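Local coordinates for protein malic enzyme (Entamoeba histolytica, PDB 3NV9) that probably catalyses the NADP-dependent oxidative decarboxylation of malate to pyruvate, works as a dimer and is linked to metronidazole activation, at residues R272-E275 with I276-T279; H447-K450 with E451-S455. All blocks are in the same frame, centred on the assembly; numbering follows the deposited sequence.

Contact 1 of 2, residues R272-E275 with I276-T279; sequences RKWE and ICET
Trp274 and Glu278 stack one turn apart on helix 271-279. CG of Glu278 lies over one face of the indole, 4.0 Å from the centroid of the five-membered ring, in a CH-pi contact. The carboxylate follows across the same rings, its plane 29° from theirs, and OE2 comes 3.3 Å from Trp274 CZ2. Trp274 CG is anti to the backbone N (chi1 -177°), which sends the indole along the helix to meet these later residues. Lys265 makes a cation-pi contact with the Trp274 ring.

This stack borders the solvent side. Packing is tight at Cys277, Ile276 and Lys273. Cys277 CB meets Trp274 CE3 at 3.4 Å, with its sulfur set obliquely to the six-membered ring. Ile264 of helix 262-266 packs on Trp274, Cys277 and Lys273, and Leu235 of helix 229-240 on Ile276. The amine of Lys273 forms a salt bridge with Asp252. At the last turn Thr279 OG1 donates to Glu275 O (2.7 Å), which Thr279 N reaches only weakly.

Only the water-linked carboxylates are loose. Glu275 and Glu278 are exposed, and one water donates to OE1 of each. This bridge would probably ease the repulsion between them.

Contact 2 of 2, residues H447-K450 with E451-S455; sequences HDIK and EARES. With SO4 (sulfate ion), chain E.
His447 and Glu451 meet one turn apart on helix 438-461, where CG of Glu451 sits over one face of the imidazole. This CH-pi contact measures 4.1 Å from Glu451 CG to the ring centroid. Apolar packing on another side of the helix sets Ile449 CG2 beside Arg453 CD at 3.8 Å, the two chains pointing the same way. Phe414 and Pro415 also touch Ile449.

Lys450 is loosely paired. It bends back at chi3 and chi4, and its NZ makes a weak salt bridge to Glu451 OE2 (3.3 Å). Glu454 OE1, 4.2 Å from Lys450 NZ, is beyond a salt bridge. The Lys450 side chain crosses Glu454 obliquely, its CG 3.4 Å from Glu454 OE2. Asp448 OD2 forms a salt bridge with Lys368.

Arg453 grips a sulfate, probably from the crystallisation liquor, by the edge of its guanidinium. NE donates to sulfate O3 at 2.6 Å and NH2 to O4 at 3.1 Å, the latter bond straight at 179°. NH1 bonds to the carbonyl of Tyr126, and Gln457 also binds the sulfate.

Helical backbone bonds join the segments, such as Arg453 N to Ile449 O (2.8 Å). Glu451 O accepts from Ser455 N and from the side-chain OG, from opposite faces of its plane. The chemistry implies a split role for the Glu451 carboxylate: OE1 contributes a hydrogen bond to the subunit interface, with His464 ND1 of the second subunit, while OE2 only weakly pairs with Lys450.

Overall arrangement
From the N terminus, the chain passes through a parallel four-stranded sheet and enters the NAD-binding domain, with its Rossmann-type sheet. Contact 1 (272-279) follows strands 248-252 and 255-256, on a short helix that packs against helices 229-240 and 262-266. Strands 297-300, 322-325 and 345-348 then complete the sheet. Contact 2 (447-455) comes later, on helix 438-461, which meets helices 114-128 and 413-428 and the second subunit. Each contact lies within one helix, so neither closes a loop. They are in series and neither nest nor cross. The centres of contact 1 and contact 2 are about 43 Å apart. They lie on opposite sides of the chain's centre.

Contact 1 of 2, residues R272-E275 with I276-T279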
loop_
_atom_site.group_PDB
_atom_site.type_symbol
_atom_site.label_atom_id
_atom_site.label_comp_id
_atom_site.label_asym_id
_atom_site.label_seq_id
_atom_site.Cartn_x
_atom_site.Cartn_y
_atom_site.Cartn_z
ATOM N N ARG A 272 -4.309 15.085 28.746
ATOM C CA ARG A 272 -3.358 14.093 29.253
ATOM C C ARG A 272 -2.273 14.743 30.142
ATOM O O ARG A 272 -1.922 14.230 31.207
ATOM C CB ARG A 272 -2.798 13.183 28.116
ATOM C CG ARG A 272 -3.814 12.826 27.010
ATOM C CD ARG A 272 -3.867 11.339 26.533
ATOM N NE ARG A 272 -4.397 10.511 27.581
ATOM C CZ ARG A 272 -5.067 9.361 27.473
ATOM N NH1 ARG A 272 -5.361 8.732 26.307
ATOM N NH2 ARG A 272 -5.468 8.846 28.629
ATOM N N LYS A 273 -1.758 15.902 29.750
ATOM C CA LYS A 273 -0.800 16.581 30.633
ATOM C C LYS A 273 -1.511 17.033 31.919
ATOM O O LYS A 273 -0.912 17.020 33.007
ATOM C CB LYS A 273 -0.079 17.761 29.957
ATOM C CG LYS A 273 0.707 17.428 28.672
ATOM C CD LYS A 273 1.235 18.717 27.974
ATOM C CE LYS A 273 2.104 19.610 28.885
ATOM N NZ LYS A 273 2.602 20.849 28.204
ATOM N N TRP A 274 -2.784 17.389 31.785
ATOM C CA TRP A 274 -3.594 17.846 32.917
ATOM C C TRP A 274 -3.824 16.770 34.010
ATOM O O TRP A 274 -3.597 17.053 35.208
ATOM C CB TRP A 274 -4.919 18.464 32.440
ATOM C CG TRP A 274 -5.709 18.997 33.602
ATOM C CD1 TRP A 274 -7.018 18.693 33.931
ATOM C CD2 TRP A 274 -5.226 19.890 34.625
ATOM N NE1 TRP A 274 -7.356 19.358 35.085
ATOM C CE2 TRP A 274 -6.282 20.096 35.526
ATOM C CE3 TRP A 274 -4.009 20.548 34.846
ATOM C CZ2 TRP A 274 -6.152 20.930 36.645
ATOM C CZ3 TRP A 274 -3.867 21.359 35.963
ATOM C CH2 TRP A 274 -4.930 21.545 36.850
ATOM N N GLU A 275 -4.232 15.561 33.592
ATOM C CA GLU A 275 -4.354 14.384 34.484
ATOM C C GLU A 275 -3.041 14.155 35.251
ATOM O O GLU A 275 -3.028 13.924 36.457
ATOM C CB GLU A 275 -4.756 13.157 33.665
ATOM C CG GLU A 275 -4.548 11.765 34.333
ATOM C CD GLU A 275 -5.589 11.426 35.428
ATOM O OE1 GLU A 275 -6.620 12.136 35.525
ATOM O OE2 GLU A 275 -5.366 10.456 36.199
ATOM N N ILE A 276 -1.930 14.271 34.532
ATOM C CA ILE A 276 -0.589 14.198 35.114
ATOM C C ILE A 276 -0.265 15.384 36.031
ATOM O O ILE A 276 0.513 15.242 36.980
ATOM C CB ILE A 276 0.458 14.067 33.961
ATOM C CG1 ILE A 276 0.342 12.684 33.327
ATOM C CG2 ILE A 276 1.891 14.417 34.416
ATOM C CD1 ILE A 276 0.937 12.588 31.923
ATOM N N CYS A 277 -0.841 16.553 35.739
ATOM C CA CYS A 277 -0.709 17.715 36.616
ATOM C C CYS A 277 -1.420 17.488 37.966
ATOM O O CYS A 277 -0.865 17.785 39.016
ATOM C CB CYS A 277 -1.207 18.972 35.931
ATOM S SG CYS A 277 -0.029 19.680 34.692
ATOM N N GLU A 278 -2.622 16.918 37.908
ATOM C CA GLU A 278 -3.408 16.573 39.088
ATOM C C GLU A 278 -2.782 15.500 40.019
ATOM O O GLU A 278 -2.913 15.581 41.246
ATOM C CB GLU A 278 -4.806 16.099 38.661
ATOM C CG GLU A 278 -5.432 16.914 37.571
ATOM C CD GLU A 278 -6.892 17.267 37.844
ATOM O OE1 GLU A 278 -7.806 16.486 37.435
ATOM O OE2 GLU A 278 -7.104 18.337 38.485
ATOM N N THR A 279 -2.084 14.516 39.429
ATOM C CA THR A 279 -1.721 13.258 40.139
ATOM C C THR A 279 -0.240 13.093 40.507
ATOM O O THR A 279 0.118 12.205 41.277
ATOM C CB THR A 279 -2.146 12.025 39.286
ATOM O OG1 THR A 279 -1.593 12.160 37.968
ATOM C CG2 THR A 279 -3.652 11.926 39.171
HETATM O O HOH W 1 -7.836 14.998 34.924
#

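Contact 2 of 2, residues H447-K450 with E451-S455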
loop_
_atom_site.group_PDB
_atom_site.type_symbol
_atom_site.label_atom_id
_atom_site.label_comp_id
_atom_site.label_asym_id
_atom_site.label_seq_id
_atom_site.Cartn_x
_atom_site.Cartn_y
_atom_site.Cartn_z
ATOM N N HIS A 447 4.057 -18.791 12.457
ATOM C CA HIS A 447 4.031 -19.301 11.108
ATOM C C HIS A 447 4.122 -18.157 10.099
ATOM O O HIS A 447 4.859 -18.260 9.110
ATOM C CB HIS A 447 2.765 -20.120 10.862
ATOM C CG HIS A 447 2.577 -20.511 9.426
ATOM N ND1 HIS A 447 1.650 -19.896 8.603
ATOM C CD2 HIS A 447 3.226 -21.420 8.649
ATOM C CE1 HIS A 447 1.713 -20.436 7.387
ATOM N NE2 HIS A 447 2.661 -21.357 7.387
ATOM N N ASP A 448 3.398 -17.061 10.345
ATOM C CA ASP A 448 3.480 -15.884 9.460
ATOM C C ASP A 448 4.870 -15.173 9.390
ATOM O O ASP A 448 5.339 -14.807 8.316
ATOM C CB ASP A 448 2.360 -14.879 9.781
ATOM C CG ASP A 448 0.962 -15.394 9.407
ATOM O OD1 ASP A 448 0.804 -16.526 8.876
ATOM O OD2 ASP A 448 0.004 -14.643 9.649
ATOM N N ILE A 449 5.498 -15.032 10.534
ATOM C CA ILE A 449 6.741 -14.319 10.703
ATOM C C ILE A 449 7.849 -15.156 10.065
ATOM O O ILE A 449 8.608 -14.635 9.243
ATOM C CB ILE A 449 6.973 -14.086 12.229
ATOM C CG1 ILE A 449 6.003 -13.009 12.726
ATOM C CG2 ILE A 449 8.399 -13.740 12.541
ATOM C CD1 ILE A 449 5.803 -12.992 14.207
ATOM N N LYS A 450 7.886 -16.451 10.394
ATOM C CA LYS A 450 8.761 -17.442 9.721
ATOM C C LYS A 450 8.611 -17.504 8.189
ATOM O O LYS A 450 9.595 -17.537 7.475
ATOM C CB LYS A 450 8.531 -18.844 10.355
ATOM C CG LYS A 450 9.263 -20.024 9.679
ATOM C CD LYS A 450 8.795 -21.404 10.312
ATOM C CE LYS A 450 8.593 -22.525 9.265
ATOM N NZ LYS A 450 7.401 -22.216 8.340
ATOM N N GLU A 451 7.384 -17.526 7.689
ATOM C CA GLU A 451 7.158 -17.461 6.254
ATOM C C GLU A 451 7.696 -16.144 5.648
ATOM O O GLU A 451 8.260 -16.134 4.548
ATOM C CB GLU A 451 5.653 -17.565 5.948
ATOM C CG GLU A 451 5.084 -19.015 5.759
ATOM C CD GLU A 451 5.973 -19.904 4.868
ATOM O OE1 GLU A 451 6.147 -19.596 3.661
ATOM O OE2 GLU A 451 6.537 -20.905 5.393
ATOM N N ALA A 452 7.540 -15.045 6.367
ATOM C CA ALA A 452 7.941 -13.734 5.844
ATOM C C ALA A 452 9.451 -13.643 5.802
ATOM O O ALA A 452 10.029 -13.220 4.788
ATOM C CB ALA A 452 7.329 -12.577 6.696
ATOM N N ARG A 453 10.085 -14.068 6.900
ATOM C CA ARG A 453 11.544 -14.065 6.998
ATOM C C ARG A 453 12.219 -14.958 5.983
ATOM O O ARG A 453 13.156 -14.519 5.258
ATOM C CB ARG A 453 11.995 -14.375 8.439
ATOM C CG ARG A 453 11.502 -13.305 9.396
ATOM C CD ARG A 453 11.799 -13.596 10.917
ATOM N NE ARG A 453 13.230 -13.539 11.237
ATOM C CZ ARG A 453 13.879 -12.430 11.570
ATOM N NH1 ARG A 453 13.245 -11.263 11.636
ATOM N NH2 ARG A 453 15.164 -12.483 11.866
ATOM N N GLU A 454 11.702 -16.188 5.860
ATOM C CA GLU A 454 12.243 -17.138 4.905
ATOM C C GLU A 454 11.951 -16.726 3.473
ATOM O O GLU A 454 12.750 -16.955 2.579
ATOM C CB GLU A 454 11.712 -18.563 5.174
ATOM C CG GLU A 454 12.124 -19.110 6.541
ATOM C CD GLU A 454 11.540 -20.517 6.866
ATOM O OE1 GLU A 454 10.697 -21.076 6.078
ATOM O OE2 GLU A 454 11.933 -21.059 7.931
ATOM N N SER A 455 10.795 -16.152 3.225
ATOM C CA SER A 455 10.573 -15.624 1.877
ATOM C C SER A 455 11.608 -14.565 1.533
ATOM O O SER A 455 12.254 -14.615 0.468
ATOM C CB SER A 455 9.204 -14.999 1.759
ATOM O OG SER A 455 8.267 -16.015 1.879
HETATM S S SO4 E . 15.797 -16.195 11.169
HETATM O O1 SO4 E . 15.219 -17.117 12.145
HETATM O O2 SO4 E . 16.630 -16.948 10.230
HETATM O O3 SO4 E . 14.646 -15.563 10.483
HETATM O O4 SO4 E . 16.647 -15.186 11.805
#